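PDB 5J72: putative N-acetylmuramoyl-L-alanine amidase,autolysin cwp6 from Peptoclostridium difficile, which probably cleaves the amide bond between N-acetylmuramic acid and L-alanine in peptidoglycan as a zinc-dependent autolysin, anchored to the cell wall by CWB2 domains. Local coordinates for residues F37-M42 / K65-L70. Sequence-based numbering, arbitrary orientation.
Sequences FMCYDM and KDPEYL
Met42 reaches from the hairpin to the backbone of 65-67. Its CB leaves the chain toward the loop, and CG, anti to the backbone N (chi1 177°), comes within 3.8 Å of Lys65 NZ where the two side chains cross at a slant; that ammonium is hydrogen-bonded to Pro43 O. SD then sits 3.7 Å from Lys65 CB and equally near Pro67 CA, and a bend at chi3 (-80°) turns CE onto the backbone carbonyl, 3.3 Å from Asp66 O.

Met42 closes a type II' turn that starts at Cys39 and joins strands 30-39 and 42-51, a beta-hairpin of the N-terminal domain; 65-70 lies in the loop between strands 56-63 and 72-82 beside it, at the surface of the protein. At the start of the turn, Cys39 SG packs 3.7 Å from Pro67 CB and also touches Leu70 CB.

At the outer end, Tyr40 and Tyr69 make a T-shaped pair, planes at 90°. Tyr69 CD2 stands over the centre of the Tyr40 ring, 3.6 Å above its plane, while Leu70 CD1 comes obliquely to Tyr40 CD1. Between the two backbones a water donates to both Cys39 O and Tyr69 O, at 2.9 and 2.8 Å, tying them together; a second water accepts from Glu68 N and gives a weak bond to Asp41 OD1.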
loop_
_atom_site.group_PDB
_atom_site.type_symbol
_atom_site.label_atom_id
_atom_site.label_comp_id
_atom_site.label_asym_id
_atom_site.label_seq_id
_atom_site.Cartn_x
_atom_site.Cartn_y
_atom_site.Cartn_z
ATOM N N PHE A 37 -8.940 -6.253 -32.324
ATOM C CA PHE A 37 -9.993 -6.594 -31.350
ATOM C C PHE A 37 -11.260 -5.870 -31.766
ATOM O O PHE A 37 -11.173 -4.874 -32.496
ATOM C CB PHE A 37 -9.626 -5.992 -29.961
ATOM C CG PHE A 37 -8.265 -6.434 -29.441
ATOM C CD1 PHE A 37 -7.124 -5.705 -29.729
ATOM C CD2 PHE A 37 -8.138 -7.556 -28.671
ATOM C CE1 PHE A 37 -5.872 -6.097 -29.234
ATOM C CE2 PHE A 37 -6.874 -7.961 -28.171
ATOM C CZ PHE A 37 -5.770 -7.218 -28.464
ATOM N N MET A 38 -12.433 -6.309 -31.253
ATOM C CA MET A 38 -13.652 -5.550 -31.519
ATOM C C MET A 38 -14.459 -5.514 -30.266
ATOM O O MET A 38 -14.453 -6.486 -29.492
ATOM C CB MET A 38 -14.602 -6.237 -32.563
ATOM C CG MET A 38 -14.001 -6.297 -33.972
ATOM S SD MET A 38 -14.079 -4.709 -34.893
ATOM C CE MET A 38 -15.881 -4.612 -35.279
ATOM N N CYS A 39 -15.152 -4.396 -30.048
ATOM C CA CYS A 39 -16.114 -4.344 -28.962
ATOM C C CYS A 39 -17.439 -3.916 -29.737
ATOM O O CYS A 39 -17.524 -2.771 -30.177
ATOM C CB CYS A 39 -15.714 -3.313 -27.906
ATOM S SG CYS A 39 -16.993 -3.141 -26.604
ATOM N N TYR A 40 -18.400 -4.856 -29.892
ATOM C CA TYR A 40 -19.632 -4.660 -30.706
ATOM C C TYR A 40 -19.139 -4.301 -32.109
ATOM O O TYR A 40 -18.415 -5.124 -32.681
ATOM C CB TYR A 40 -20.508 -3.561 -30.061
ATOM C CG TYR A 40 -21.880 -3.546 -30.670
ATOM C CD1 TYR A 40 -22.640 -4.707 -30.747
ATOM C CD2 TYR A 40 -22.418 -2.371 -31.196
ATOM C CE1 TYR A 40 -23.909 -4.700 -31.332
ATOM C CE2 TYR A 40 -23.679 -2.359 -31.784
ATOM C CZ TYR A 40 -24.422 -3.523 -31.840
ATOM O OH TYR A 40 -25.709 -3.482 -32.366
ATOM N N ASP A 41 -19.433 -3.124 -32.652
ATOM C CA ASP A 41 -18.952 -2.820 -34.005
ATOM C C ASP A 41 -17.746 -1.906 -34.051
ATOM O O ASP A 41 -17.399 -1.376 -35.105
ATOM C CB ASP A 41 -20.113 -2.204 -34.809
ATOM C CG ASP A 41 -20.594 -0.892 -34.276
ATOM O OD1 ASP A 41 -20.225 -0.531 -33.127
ATOM O OD2 ASP A 41 -21.348 -0.189 -35.018
ATOM N N MET A 42 -17.038 -1.706 -32.906
ATOM C CA MET A 42 -15.902 -0.779 -32.929
ATOM C C MET A 42 -14.558 -1.551 -32.862
ATOM O O MET A 42 -14.382 -2.388 -32.009
ATOM C CB MET A 42 -15.988 0.161 -31.686
ATOM C CG MET A 42 -14.803 1.112 -31.593
ATOM S SD MET A 42 -15.114 2.250 -30.210
ATOM C CE MET A 42 -16.249 3.462 -30.984
ATOM N N LYS A 65 -10.236 4.066 -27.413
ATOM C CA LYS A 65 -11.526 4.101 -28.130
ATOM C C LYS A 65 -12.644 3.924 -27.111
ATOM O O LYS A 65 -12.531 3.103 -26.204
ATOM C CB LYS A 65 -11.607 2.956 -29.179
ATOM C CG LYS A 65 -10.527 3.000 -30.294
ATOM C CD LYS A 65 -10.685 4.142 -31.253
ATOM C CE LYS A 65 -11.889 3.989 -32.169
ATOM N NZ LYS A 65 -11.743 2.840 -33.127
ATOM N N ASP A 66 -13.741 4.693 -27.247
ATOM C CA ASP A 66 -14.856 4.623 -26.314
ATOM C C ASP A 66 -16.032 3.950 -27.014
ATOM O O ASP A 66 -16.675 4.544 -27.867
ATOM C CB ASP A 66 -15.192 6.037 -25.832
ATOM C CG ASP A 66 -15.616 6.067 -24.380
ATOM O OD1 ASP A 66 -15.719 4.994 -23.760
ATOM O OD2 ASP A 66 -15.895 7.146 -23.880
ATOM N N PRO A 67 -16.374 2.709 -26.662
ATOM C CA PRO A 67 -17.467 2.003 -27.332
ATOM C C PRO A 67 -18.871 2.516 -27.035
ATOM O O PRO A 67 -19.194 2.833 -25.904
ATOM C CB PRO A 67 -17.218 0.541 -26.903
ATOM C CG PRO A 67 -16.696 0.719 -25.468
ATOM C CD PRO A 67 -15.732 1.866 -25.612
ATOM N N GLU A 68 -19.694 2.586 -28.095
ATOM C CA GLU A 68 -21.083 3.068 -27.955
ATOM C C GLU A 68 -21.949 2.052 -27.223
ATOM O O GLU A 68 -22.942 2.418 -26.570
ATOM C CB GLU A 68 -21.717 3.310 -29.346
ATOM C CG GLU A 68 -20.970 4.419 -30.105
ATOM C CD GLU A 68 -21.142 5.806 -29.482
ATOM O OE1 GLU A 68 -21.981 6.020 -28.585
ATOM O OE2 GLU A 68 -20.420 6.727 -29.914
ATOM N N TYR A 69 -21.559 0.765 -27.326
ATOM C CA TYR A 69 -22.376 -0.273 -26.688
ATOM C C TYR A 69 -21.442 -1.440 -26.403
ATOM O O TYR A 69 -20.546 -1.711 -27.234
ATOM C CB TYR A 69 -23.505 -0.728 -27.684
ATOM C CG TYR A 69 -24.372 -1.880 -27.208
ATOM C CD1 TYR A 69 -25.049 -1.817 -26.001
ATOM C CD2 TYR A 69 -24.522 -3.041 -27.991
ATOM C CE1 TYR A 69 -25.842 -2.872 -25.566
ATOM C CE2 TYR A 69 -25.327 -4.086 -27.566
ATOM C CZ TYR A 69 -25.973 -3.997 -26.356
ATOM O OH TYR A 69 -26.742 -5.046 -25.930
ATOM N N LEU A 70 -21.694 -2.112 -25.246
ATOM C CA LEU A 70 -20.841 -3.207 -24.714
ATOM C C LEU A 70 -19.505 -2.606 -24.249
ATOM O O LEU A 70 -19.164 -1.444 -24.520
ATOM C CB LEU A 70 -20.557 -4.374 -25.714
ATOM C CG LEU A 70 -21.815 -4.945 -26.359
ATOM C CD1 LEU A 70 -21.553 -6.185 -27.259
ATOM C CD2 LEU A 70 -22.701 -5.337 -25.214
HETATM O O HOH W 1 -19.161 -0.526 -29.404
HETATM O O HOH W 2 -19.097 1.677 -30.836
#